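PDB 4A26: putative c-1-tetrahydrofolate synthase, cytoplasmic from Leishmania major, which probably catalyses both the NAD(P)-dependent oxidation of methylenetetrahydrofolate and the hydrolysis of the resulting methenyltetrahydrofolate in one-carbon metabolism. Local coordinates for residues 38-43 with 284-289; 98-103 with 122-127; 206-211 with 226-231; 213-218 with 234-239. One frame throughout, in Å; residues are numbered along the deposited sequence.

The four contacts illustrate how chemistry follows place in a two-domain enzyme. Interactions 1 and 2 share the parallel sheet containing strands 39-45 and 98-101, and their centres are about 8 Å apart; both are buried, yet interaction 1 is an almost wholly apolar helix-on-strand contact, whereas interaction 2 adds a backbone bond and two waters beside strand 98-101. Interactions 3 and 4 belong to the NAD(P)-binding domain, on the other side of the chain's centre. Interaction 4 is core strand pairing, rich in main-chain bonds; interaction 3, about 12 Å from it between centres, lies nearer the surface and relies on water and a lysine stem. L208 packs on V214 and I229 on V235, linking the two.

Interaction 1 of 4, residues 38-43 with 284-289; sequences PGLASI and MLLENT
L40 extends from strand 39-43 against helix 284-289 with its two methyl groups divided between different partners. With CG anti to the backbone N (chi1 -177°), the side chain projects toward the helix, where it meets L285 and T289, each at about a right angle. The CD2 branch does the apolar work: it lies 3.8 Å from L285 CD2 and, more loosely, 4.3 Å from L286 CD2. The other branch, CD1, comes up to the T289 hydroxyl, 3.6 Å from OG1. T289 in turn sends its methyl group to the strand backbone, with CG2 3.7 Å from G39 O, while P38 CB approaches the main-chain oxygen of T289. The axes of segments 39-43 and 284-289 make an angle of 119°, and the contact involves P38, G39 and L40 at the start of the strand. L286 also packs on A61 and A62 of helix 49-64. The T289 hydroxyl is occupied within its own helix: OG1 donates to L285 O at 2.6 Å, and the same carbonyl oxygen accepts from T289 N. Because that polar group is already satisfied, the meeting of catalytic-domain strand and C-terminal helix 279-297 can rest on van der Waals packing between side chains.

Interaction 2 of 4, residues 98-103 with 122-127; sequences GIIVQL and KDADAL
I99 and K122 meet through both backbone and side chain, and this is the close-packed end of the contact. I99 N donates to K122 O at 2.8 Å, nearly along the C=O axis, although the bond is bent at the hydrogen (137°). Beside it, I99 CD1 lies 3.8 Å from K122 CD, against the aliphatic stem of the lysine. That stem is extended beyond CG and carries NZ away from the strand to the main-chain oxygens of L90, N91 and C96. On the next part of the loop, A124 CB fits over the backbone at G98, 4.0 Å from its CA, and touches I100 CG2 at the same distance.

Further along, direct contact thins to the touch between I100 and D125, and two waters bridge the segments. One water donates to I99 O and D123 OD1 while accepting from D125 N at 3.0 Å; a second accepts from V101 N and donates to D125 OD2. The D125 carboxylate also passes obliquely across I100, with OD2 beside the CG2 methyl. D123 OD2 accepts hydrogen bonds from N131 ND2 and L128 N. Segment 122-127 combines an inverse gamma turn centred on D123 with a type I turn from D123 to A126, and covers strand 98-101 of the parallel sheet in the folate dehydrogenase/cyclohydrolase catalytic domain.

Interaction 3 of 4, residues 206-211 with 226-231; sequences DYLRTA and GEWIKE
K230 lays its aliphatic stem across the chain that leaves the C-terminal end of helix 201-209, overlapping the main chain of R209, T210 and A211. In this Rossmann-type NAD(P)-binding domain, that helix forms the crossover between parallel strands 191-195 and 213-216, and the loop bearing K230 leads on to strand 234-237. CB of K230 sits 3.5 Å from R209 O and 3.6 Å from A211 O, and CD lies 3.9 Å from T210 C. With CG anti to the backbone N (chi1 -178°) and the rest of the chain extended, the lysine follows the turn and delivers NZ to D212, its salt-bridge partner. A positive charge placed there would probably also suit the negative end of the helix.

Deeper in, L208 and W228 make the apolar part of the contact. L208 CD1 touches W228 CB at 4.0 Å, the two side chains passing at a slant, while the indole extends away to pack on M204 and I205 of the same helix. On the outer side, R209 turns back along its own helix to D206 in a salt bridge whose NE and NH2 bonds to OD1 are both weak; OD1 lies at the edge of the guanidinium, and T210 CG2 over one face, toward its rim. D206 has a second charged partner in R167 of the second subunit, which places this helix at the dimer interface.

A single water closes the remaining backbone gap: it accepts from K230 N at 2.8 Å and donates to L208 O at 2.9 Å and to A211 O at 2.7 Å.

Interaction 4 of 4, residues 213-218 with 234-239; sequences IVIAAM and AVVDVG
Two neighbouring parallel strands of the Rossmann-type sheet, 213-216 and 234-237, form this contact, running only 11° apart. The main-chain bonds alternate in direction: V214 N donates to A234 O, V236 N to V214 O at 2.8 Å in a nearly straight bond (169°), and A216 N to V236 O at 2.9 Å. Where the strands end, A216 O receives two donors, V238 N at 2.8 Å and G239 N at 3.0 Å.

Side chains reinforce the pairing on both faces. On the face of I215 and V236 they lie side by side and point the same way, with I215 CD1 4.0 Å from V236 CB; V238 CG2 comes to I215 CG2 at 3.9 Å, crossing at a slant. V152 of helix 147-159 covers all three. The face of V214 and V235 has a looser pair, while D237 pairs with A216 on the same face, its two carboxylate oxygens taken by the backbone N atoms of D257 and V258. Directional main-chain bonds thus fix the strand alignment, the buried hydrophobic side chains probably help keep water away, and the one buried carboxylate is met by amide donors of a neighbouring loop.

Interaction 1 of 4, residues 38-43 with 284-289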
loop_
_atom_site.group_PDB
_atom_site.type_symbol
_atom_site.label_atom_id
_atom_site.label_comp_id
_atom_site.label_asym_id
_atom_site.label_seq_id
_atom_site.Cartn_x
_atom_site.Cartn_y
_atom_site.Cartn_z
ATOM N N PRO A 38 -11.955 -24.767 11.091
ATOM C CA PRO A 38 -11.561 -24.026 9.897
ATOM C C PRO A 38 -11.174 -24.939 8.746
ATOM O O PRO A 38 -10.669 -26.042 8.961
ATOM C CB PRO A 38 -10.338 -23.216 10.352
ATOM C CG PRO A 38 -10.266 -23.367 11.838
ATOM C CD PRO A 38 -10.951 -24.651 12.161
ATOM N N GLY A 39 -11.408 -24.464 7.528
ATOM C CA GLY A 39 -11.058 -25.193 6.325
ATOM C C GLY A 39 -10.107 -24.364 5.491
ATOM O O GLY A 39 -10.411 -23.223 5.147
ATOM N N LEU A 40 -8.942 -24.929 5.195
ATOM C CA LEU A 40 -8.022 -24.346 4.235
ATOM C C LEU A 40 -8.167 -25.105 2.928
ATOM O O LEU A 40 -7.932 -26.311 2.875
ATOM C CB LEU A 40 -6.583 -24.446 4.735
ATOM C CG LEU A 40 -5.529 -23.806 3.834
ATOM C CD1 LEU A 40 -5.868 -22.342 3.556
ATOM C CD2 LEU A 40 -4.156 -23.937 4.465
ATOM N N ALA A 41 -8.570 -24.391 1.881
ATOM C CA ALA A 41 -8.745 -24.974 0.564
ATOM C C ALA A 41 -7.618 -24.529 -0.350
ATOM O O ALA A 41 -7.161 -23.392 -0.272
ATOM C CB ALA A 41 -10.082 -24.560 -0.020
ATOM N N SER A 42 -7.167 -25.434 -1.213
ATOM C CA SER A 42 -6.177 -25.098 -2.228
ATOM C C SER A 42 -6.631 -25.590 -3.594
ATOM O O SER A 42 -7.358 -26.580 -3.696
ATOM C CB SER A 42 -4.808 -25.693 -1.880
ATOM O OG SER A 42 -4.874 -27.101 -1.786
ATOM N N ILE A 43 -6.207 -24.881 -4.636
ATOM C CA ILE A 43 -6.405 -25.324 -6.004
ATOM C C ILE A 43 -5.039 -25.442 -6.667
ATOM O O ILE A 43 -4.255 -24.500 -6.658
ATOM C CB ILE A 43 -7.301 -24.353 -6.803
ATOM C CG1 ILE A 43 -8.691 -24.266 -6.173
ATOM C CG2 ILE A 43 -7.440 -24.822 -8.235
ATOM C CD1 ILE A 43 -9.596 -23.232 -6.812
ATOM N N MET A 284 1.792 -18.693 9.509
ATOM C CA MET A 284 1.022 -17.482 9.226
ATOM C C MET A 284 -0.173 -17.728 8.299
ATOM O O MET A 284 -1.203 -17.063 8.427
ATOM C CB MET A 284 1.936 -16.401 8.638
ATOM C CG MET A 284 2.015 -15.123 9.446
ATOM S SD MET A 284 2.656 -15.212 11.129
ATOM C CE MET A 284 1.337 -16.011 12.027
ATOM N N LEU A 285 -0.039 -18.673 7.372
ATOM C CA LEU A 285 -1.167 -19.074 6.525
ATOM C C LEU A 285 -2.276 -19.718 7.351
ATOM O O LEU A 285 -3.454 -19.519 7.068
ATOM C CB LEU A 285 -0.715 -20.031 5.419
ATOM C CG LEU A 285 -1.819 -20.672 4.581
ATOM C CD1 LEU A 285 -2.632 -19.612 3.864
ATOM C CD2 LEU A 285 -1.224 -21.665 3.593
ATOM N N LEU A 286 -1.902 -20.492 8.367
ATOM C CA LEU A 286 -2.891 -21.116 9.251
ATOM C C LEU A 286 -3.558 -20.086 10.163
ATOM O O LEU A 286 -4.766 -20.152 10.395
ATOM C CB LEU A 286 -2.260 -22.230 10.088
ATOM C CG LEU A 286 -1.835 -23.492 9.337
ATOM C CD1 LEU A 286 -1.172 -24.481 10.294
ATOM C CD2 LEU A 286 -3.023 -24.136 8.649
ATOM N N GLU A 287 -2.774 -19.134 10.667
ATOM C CA GLU A 287 -3.317 -18.074 11.520
ATOM C C GLU A 287 -4.294 -17.194 10.747
ATOM O O GLU A 287 -5.386 -16.887 11.234
ATOM C CB GLU A 287 -2.203 -17.218 12.126
ATOM C CG GLU A 287 -2.708 -16.249 13.190
ATOM C CD GLU A 287 -1.849 -16.242 14.435
ATOM O OE1 GLU A 287 -0.645 -15.919 14.330
ATOM O OE2 GLU A 287 -2.382 -16.557 15.524
ATOM N N ASN A 288 -3.888 -16.795 9.544
ATOM C CA ASN A 288 -4.778 -16.120 8.613
ATOM C C ASN A 288 -6.088 -16.888 8.465
ATOM O O ASN A 288 -7.164 -16.304 8.528
ATOM C CB ASN A 288 -4.097 -15.955 7.244
ATOM C CG ASN A 288 -3.244 -14.681 7.147
ATOM O OD1 ASN A 288 -2.912 -14.055 8.157
ATOM N ND2 ASN A 288 -2.887 -14.303 5.921
ATOM N N THR A 289 -5.989 -18.203 8.293
ATOM C CA THR A 289 -7.166 -19.056 8.097
ATOM C C THR A 289 -8.009 -19.206 9.359
ATOM O O THR A 289 -9.217 -19.422 9.268
ATOM C CB THR A 289 -6.767 -20.458 7.617
ATOM O OG1 THR A 289 -5.821 -20.348 6.550
ATOM C CG2 THR A 289 -7.991 -21.225 7.128
#

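Interaction 2 of 4, residues 98-103 with 122-127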
loop_
_atom_site.group_PDB
_atom_site.type_symbol
_atom_site.label_atom_id
_atom_site.label_comp_id
_atom_site.label_asym_id
_atom_site.label_seq_id
_atom_site.Cartn_x
_atom_site.Cartn_y
_atom_site.Cartn_z
ATOM N N GLY A 98 -10.399 -20.387 4.024
ATOM C CA GLY A 98 -9.241 -19.880 3.286
ATOM C C GLY A 98 -9.133 -20.563 1.933
ATOM O O GLY A 98 -9.437 -21.756 1.799
ATOM N N ILE A 99 -8.705 -19.800 0.928
ATOM C CA ILE A 99 -8.574 -20.303 -0.439
ATOM C C ILE A 99 -7.262 -19.832 -1.046
ATOM O O ILE A 99 -7.046 -18.632 -1.205
ATOM C CB ILE A 99 -9.739 -19.819 -1.337
ATOM C CG1 ILE A 99 -11.069 -20.413 -0.863
ATOM C CG2 ILE A 99 -9.495 -20.203 -2.792
ATOM C CD1 ILE A 99 -12.287 -19.886 -1.609
ATOM N N ILE A 100 -6.384 -20.778 -1.372
ATOM C CA ILE A 100 -5.159 -20.468 -2.112
ATOM C C ILE A 100 -5.121 -21.232 -3.435
ATOM O O ILE A 100 -5.562 -22.376 -3.514
ATOM C CB ILE A 100 -3.873 -20.765 -1.299
ATOM C CG1 ILE A 100 -3.852 -22.208 -0.779
ATOM C CG2 ILE A 100 -3.760 -19.804 -0.141
ATOM C CD1 ILE A 100 -2.463 -22.706 -0.412
ATOM N N VAL A 101 -4.617 -20.570 -4.470
ATOM C CA VAL A 101 -4.362 -21.200 -5.752
ATOM C C VAL A 101 -2.864 -21.356 -5.866
ATOM O O VAL A 101 -2.134 -20.363 -5.827
ATOM C CB VAL A 101 -4.869 -20.341 -6.916
ATOM C CG1 VAL A 101 -4.350 -20.881 -8.235
ATOM C CG2 VAL A 101 -6.391 -20.295 -6.914
ATOM N N GLN A 102 -2.404 -22.599 -5.992
ATOM C CA GLN A 102 -0.972 -22.889 -6.005
ATOM C C GLN A 102 -0.339 -22.410 -7.304
ATOM O O GLN A 102 -0.789 -22.773 -8.394
ATOM C CB GLN A 102 -0.725 -24.385 -5.820
ATOM C CG GLN A 102 0.739 -24.753 -5.583
ATOM C CD GLN A 102 1.315 -24.121 -4.324
ATOM O OE1 GLN A 102 0.642 -24.030 -3.290
ATOM N NE2 GLN A 102 2.572 -23.686 -4.404
ATOM N N LEU A 103 0.706 -21.595 -7.175
ATOM C CA LEU A 103 1.366 -20.977 -8.322
ATOM C C LEU A 103 2.731 -21.625 -8.575
ATOM O O LEU A 103 3.321 -22.201 -7.660
ATOM C CB LEU A 103 1.539 -19.476 -8.068
ATOM C CG LEU A 103 0.253 -18.664 -7.870
ATOM C CD1 LEU A 103 0.570 -17.265 -7.364
ATOM C CD2 LEU A 103 -0.560 -18.600 -9.160
ATOM N N LYS A 122 -11.965 -14.633 1.835
ATOM C CA LYS A 122 -11.348 -15.967 1.850
ATOM C C LYS A 122 -9.944 -15.972 1.230
ATOM O O LYS A 122 -9.360 -17.036 1.010
ATOM C CB LYS A 122 -12.243 -16.975 1.122
ATOM C CG LYS A 122 -13.614 -17.145 1.745
ATOM C CD LYS A 122 -14.361 -18.321 1.145
ATOM C CE LYS A 122 -15.668 -18.584 1.881
ATOM N NZ LYS A 122 -16.336 -19.836 1.428
ATOM N N ASP A 123 -9.401 -14.783 0.980
ATOM C CA ASP A 123 -8.114 -14.625 0.306
ATOM C C ASP A 123 -6.956 -14.841 1.288
ATOM O O ASP A 123 -6.300 -13.890 1.715
ATOM C CB ASP A 123 -8.055 -13.229 -0.330
ATOM C CG ASP A 123 -6.734 -12.937 -1.021
ATOM O OD1 ASP A 123 -6.042 -13.878 -1.453
ATOM O OD2 ASP A 123 -6.390 -11.745 -1.142
ATOM N N ALA A 124 -6.696 -16.102 1.618
ATOM C CA ALA A 124 -5.731 -16.460 2.664
ATOM C C ALA A 124 -4.296 -15.966 2.420
ATOM O O ALA A 124 -3.562 -15.709 3.378
ATOM C CB ALA A 124 -5.733 -17.973 2.880
ATOM N N ASP A 125 -3.893 -15.852 1.157
ATOM C CA ASP A 125 -2.556 -15.337 0.820
ATOM C C ASP A 125 -2.512 -13.804 0.724
ATOM O O ASP A 125 -1.427 -13.215 0.694
ATOM C CB ASP A 125 -2.030 -15.970 -0.482
ATOM C CG ASP A 125 -1.158 -17.202 -0.235
ATOM O OD1 ASP A 125 -0.397 -17.203 0.762
ATOM O OD2 ASP A 125 -1.221 -18.154 -1.054
ATOM N N ALA A 126 -3.680 -13.164 0.689
ATOM C CA ALA A 126 -3.772 -11.705 0.598
ATOM C C ALA A 126 -3.213 -11.187 -0.726
ATOM O O ALA A 126 -2.472 -10.200 -0.751
ATOM C CB ALA A 126 -3.054 -11.053 1.767
ATOM N N LEU A 127 -3.576 -11.861 -1.816
ATOM C CA LEU A 127 -3.085 -11.531 -3.158
ATOM C C LEU A 127 -4.000 -10.563 -3.926
ATOM O O LEU A 127 -3.595 -10.004 -4.944
ATOM C CB LEU A 127 -2.894 -12.818 -3.971
ATOM C CG LEU A 127 -1.722 -13.694 -3.522
ATOM C CD1 LEU A 127 -1.908 -15.136 -3.979
ATOM C CD2 LEU A 127 -0.399 -13.129 -4.025
HETATM O O HOH W 1 -5.254 -16.249 -1.498
HETATM O O HOH W 2 -3.388 -17.898 -3.261
#

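Interaction 3 of 4, residues 206-211 with 226-231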
loop_
_atom_site.group_PDB
_atom_site.type_symbol
_atom_site.label_atom_id
_atom_site.label_comp_id
_atom_site.label_asym_id
_atom_site.label_seq_id
_atom_site.Cartn_x
_atom_site.Cartn_y
_atom_site.Cartn_z
ATOM N N ASP A 206 24.466 3.851 3.320
ATOM C CA ASP A 206 24.205 4.962 4.240
ATOM C C ASP A 206 22.943 4.726 5.062
ATOM O O ASP A 206 22.938 4.946 6.273
ATOM C CB ASP A 206 24.102 6.295 3.487
ATOM C CG ASP A 206 24.007 7.498 4.426
ATOM O OD1 ASP A 206 24.720 7.516 5.451
ATOM O OD2 ASP A 206 23.225 8.430 4.137
ATOM N N TYR A 207 21.882 4.268 4.402
ATOM C CA TYR A 207 20.631 3.941 5.086
ATOM C C TYR A 207 20.825 2.833 6.119
ATOM O O TYR A 207 20.336 2.942 7.246
ATOM C CB TYR A 207 19.552 3.519 4.087
ATOM C CG TYR A 207 18.942 4.654 3.288
ATOM C CD1 TYR A 207 18.219 5.663 3.915
ATOM C CD2 TYR A 207 19.064 4.700 1.905
ATOM C CE1 TYR A 207 17.647 6.697 3.185
ATOM C CE2 TYR A 207 18.501 5.731 1.167
ATOM C CZ TYR A 207 17.793 6.726 1.810
ATOM O OH TYR A 207 17.229 7.747 1.078
ATOM N N LEU A 208 21.537 1.774 5.733
ATOM C CA LEU A 208 21.810 0.648 6.642
ATOM C C LEU A 208 22.640 1.048 7.865
ATOM O O LEU A 208 22.514 0.438 8.926
ATOM C CB LEU A 208 22.525 -0.494 5.902
ATOM C CG LEU A 208 21.666 -1.454 5.081
ATOM C CD1 LEU A 208 22.561 -2.418 4.343
ATOM C CD2 LEU A 208 20.684 -2.212 5.962
ATOM N N ARG A 209 23.487 2.067 7.709
ATOM C CA ARG A 209 24.371 2.530 8.784
ATOM C C ARG A 209 23.606 2.881 10.062
ATOM O O ARG A 209 24.130 2.709 11.164
ATOM C CB ARG A 209 25.183 3.744 8.318
ATOM C CG ARG A 209 26.274 4.188 9.292
ATOM C CD ARG A 209 27.096 5.364 8.756
ATOM N NE ARG A 209 26.264 6.499 8.345
ATOM C CZ ARG A 209 25.660 7.350 9.179
ATOM N NH1 ARG A 209 25.772 7.219 10.503
ATOM N NH2 ARG A 209 24.930 8.346 8.685
ATOM N N THR A 210 22.377 3.374 9.913
ATOM C CA THR A 210 21.559 3.777 11.058
ATOM C C THR A 210 20.328 2.886 11.278
ATOM O O THR A 210 19.483 3.203 12.112
ATOM C CB THR A 210 21.097 5.236 10.904
ATOM O OG1 THR A 210 20.170 5.333 9.818
ATOM C CG2 THR A 210 22.289 6.150 10.641
ATOM N N ALA A 211 20.247 1.767 10.557
ATOM C CA ALA A 211 19.070 0.895 10.603
ATOM C C ALA A 211 19.071 0.011 11.840
ATOM O O ALA A 211 19.913 -0.880 11.976
ATOM C CB ALA A 211 18.998 0.028 9.356
ATOM N N GLY A 226 28.384 -7.767 6.885
ATOM C CA GLY A 226 28.216 -7.530 8.314
ATOM C C GLY A 226 28.564 -6.130 8.784
ATOM O O GLY A 226 27.955 -5.629 9.721
ATOM N N GLU A 227 29.541 -5.498 8.143
ATOM C CA GLU A 227 29.972 -4.157 8.540
ATOM C C GLU A 227 28.952 -3.062 8.215
ATOM O O GLU A 227 29.023 -1.970 8.782
ATOM C CB GLU A 227 31.314 -3.799 7.898
ATOM C CG GLU A 227 31.306 -3.792 6.372
ATOM C CD GLU A 227 32.208 -2.726 5.785
ATOM O OE1 GLU A 227 31.996 -1.531 6.082
ATOM O OE2 GLU A 227 33.125 -3.079 5.021
ATOM N N TRP A 228 28.023 -3.338 7.300
ATOM C CA TRP A 228 26.981 -2.370 6.951
ATOM C C TRP A 228 25.880 -2.345 8.004
ATOM O O TRP A 228 25.105 -1.393 8.076
ATOM C CB TRP A 228 26.356 -2.691 5.589
ATOM C CG TRP A 228 27.336 -2.787 4.449
ATOM C CD1 TRP A 228 28.599 -2.277 4.401
ATOM C CD2 TRP A 228 27.107 -3.413 3.182
ATOM N NE1 TRP A 228 29.180 -2.565 3.192
ATOM C CE2 TRP A 228 28.287 -3.260 2.424
ATOM C CE3 TRP A 228 26.022 -4.092 2.618
ATOM C CZ2 TRP A 228 28.413 -3.760 1.127
ATOM C CZ3 TRP A 228 26.148 -4.592 1.334
ATOM C CH2 TRP A 228 27.337 -4.423 0.599
ATOM N N ILE A 229 25.810 -3.398 8.811
ATOM C CA ILE A 229 24.772 -3.532 9.825
ATOM C C ILE A 229 25.159 -2.709 11.045
ATOM O O ILE A 229 26.290 -2.796 11.516
ATOM C CB ILE A 229 24.575 -5.016 10.250
ATOM C CG1 ILE A 229 24.408 -5.925 9.023
ATOM C CG2 ILE A 229 23.388 -5.154 11.192
ATOM C CD1 ILE A 229 23.516 -5.365 7.936
ATOM N N LYS A 230 24.223 -1.907 11.544
ATOM C CA LYS A 230 24.456 -1.094 12.729
ATOM C C LYS A 230 24.658 -1.991 13.941
ATOM O O LYS A 230 23.935 -2.972 14.131
ATOM C CB LYS A 230 23.271 -0.160 12.969
ATOM C CG LYS A 230 23.404 0.790 14.159
ATOM C CD LYS A 230 22.052 1.428 14.480
ATOM C CE LYS A 230 22.139 2.415 15.636
ATOM N NZ LYS A 230 20.800 2.976 15.971
ATOM N N GLU A 231 25.638 -1.639 14.764
ATOM C CA GLU A 231 25.969 -2.414 15.957
ATOM C C GLU A 231 24.761 -2.474 16.899
ATOM O O GLU A 231 24.328 -1.450 17.422
ATOM C CB GLU A 231 27.179 -1.786 16.654
ATOM C CG GLU A 231 27.989 -2.733 17.506
ATOM C CD GLU A 231 29.309 -2.123 17.940
ATOM O OE1 GLU A 231 29.997 -1.526 17.084
ATOM O OE2 GLU A 231 29.657 -2.230 19.138
HETATM O O HOH W 3 21.690 -1.937 10.275
#

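Interaction 4 of 4, residues 213-218 with 234-239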
loop_
_atom_site.group_PDB
_atom_site.type_symbol
_atom_site.label_atom_id
_atom_site.label_comp_id
_atom_site.label_asym_id
_atom_site.label_seq_id
_atom_site.Cartn_x
_atom_site.Cartn_y
_atom_site.Cartn_z
ATOM N N ILE A 213 16.604 -1.960 12.419
ATOM C CA ILE A 213 16.039 -3.183 11.872
ATOM C C ILE A 213 16.442 -3.276 10.397
ATOM O O ILE A 213 16.583 -2.253 9.721
ATOM C CB ILE A 213 14.499 -3.189 12.045
ATOM C CG1 ILE A 213 14.151 -3.145 13.546
ATOM C CG2 ILE A 213 13.875 -4.403 11.364
ATOM C CD1 ILE A 213 12.675 -3.158 13.860
ATOM N N VAL A 214 16.665 -4.494 9.911
ATOM C CA VAL A 214 17.021 -4.713 8.512
ATOM C C VAL A 214 16.339 -5.968 7.999
ATOM O O VAL A 214 16.452 -7.041 8.605
ATOM C CB VAL A 214 18.537 -4.887 8.311
ATOM C CG1 VAL A 214 18.844 -5.109 6.839
ATOM C CG2 VAL A 214 19.302 -3.680 8.841
ATOM N N ILE A 215 15.639 -5.825 6.876
ATOM C CA ILE A 215 14.942 -6.936 6.249
ATOM C C ILE A 215 15.608 -7.176 4.901
ATOM O O ILE A 215 15.513 -6.342 3.999
ATOM C CB ILE A 215 13.435 -6.635 6.070
ATOM C CG1 ILE A 215 12.843 -6.012 7.339
ATOM C CG2 ILE A 215 12.671 -7.901 5.744
ATOM C CD1 ILE A 215 13.005 -6.865 8.573
ATOM N N ALA A 216 16.312 -8.300 4.788
ATOM C CA ALA A 216 17.020 -8.653 3.563
ATOM C C ALA A 216 16.121 -9.503 2.667
ATOM O O ALA A 216 15.954 -10.704 2.901
ATOM C CB ALA A 216 18.297 -9.390 3.892
ATOM N N ALA A 217 15.547 -8.869 1.646
ATOM C CA ALA A 217 14.567 -9.514 0.774
ATOM C C ALA A 217 14.866 -9.334 -0.710
ATOM O O ALA A 217 13.971 -9.483 -1.538
ATOM C CB ALA A 217 13.173 -8.982 1.087
ATOM N N MET A 218 16.111 -9.022 -1.058
ATOM C CA MET A 218 16.461 -8.777 -2.463
ATOM C C MET A 218 16.521 -10.072 -3.265
ATOM O O MET A 218 16.145 -10.085 -4.432
ATOM C CB MET A 218 17.788 -8.012 -2.586
ATOM C CG MET A 218 17.688 -6.540 -2.216
ATOM S SD MET A 218 17.551 -5.412 -3.623
ATOM C CE MET A 218 16.244 -6.164 -4.600
ATOM N N ALA A 234 18.766 -5.561 14.476
ATOM C CA ALA A 234 18.061 -6.820 14.281
ATOM C C ALA A 234 17.985 -7.059 12.786
ATOM O O ALA A 234 17.497 -6.201 12.044
ATOM C CB ALA A 234 16.670 -6.753 14.878
ATOM N N VAL A 235 18.471 -8.216 12.342
ATOM C CA VAL A 235 18.508 -8.539 10.922
ATOM C C VAL A 235 17.665 -9.773 10.610
ATOM O O VAL A 235 17.908 -10.846 11.157
ATOM C CB VAL A 235 19.953 -8.786 10.447
ATOM C CG1 VAL A 235 19.980 -9.062 8.940
ATOM C CG2 VAL A 235 20.833 -7.598 10.789
ATOM N N VAL A 236 16.678 -9.613 9.725
ATOM C CA VAL A 236 15.876 -10.747 9.254
ATOM C C VAL A 236 16.189 -11.061 7.791
ATOM O O VAL A 236 15.913 -10.259 6.901
ATOM C CB VAL A 236 14.364 -10.508 9.416
ATOM C CG1 VAL A 236 13.603 -11.794 9.115
ATOM C CG2 VAL A 236 14.049 -10.032 10.821
ATOM N N ASP A 237 16.766 -12.237 7.562
ATOM C CA ASP A 237 17.164 -12.668 6.230
ATOM C C ASP A 237 16.032 -13.471 5.599
ATOM O O ASP A 237 15.799 -14.615 5.963
ATOM C CB ASP A 237 18.440 -13.517 6.327
ATOM C CG ASP A 237 19.142 -13.697 4.991
ATOM O OD1 ASP A 237 18.507 -13.552 3.925
ATOM O OD2 ASP A 237 20.353 -13.984 5.010
ATOM N N VAL A 238 15.330 -12.856 4.654
ATOM C CA VAL A 238 14.213 -13.505 3.962
ATOM C C VAL A 238 14.629 -14.061 2.590
ATOM O O VAL A 238 13.935 -14.903 2.013
ATOM C CB VAL A 238 13.016 -12.536 3.790
ATOM C CG1 VAL A 238 11.751 -13.314 3.465
ATOM C CG2 VAL A 238 12.801 -11.720 5.052
ATOM N N GLY A 239 15.759 -13.593 2.071
ATOM C CA GLY A 239 16.291 -14.110 0.817
ATOM C C GLY A 239 16.718 -15.562 0.920
ATOM O O GLY A 239 17.213 -15.997 1.952
#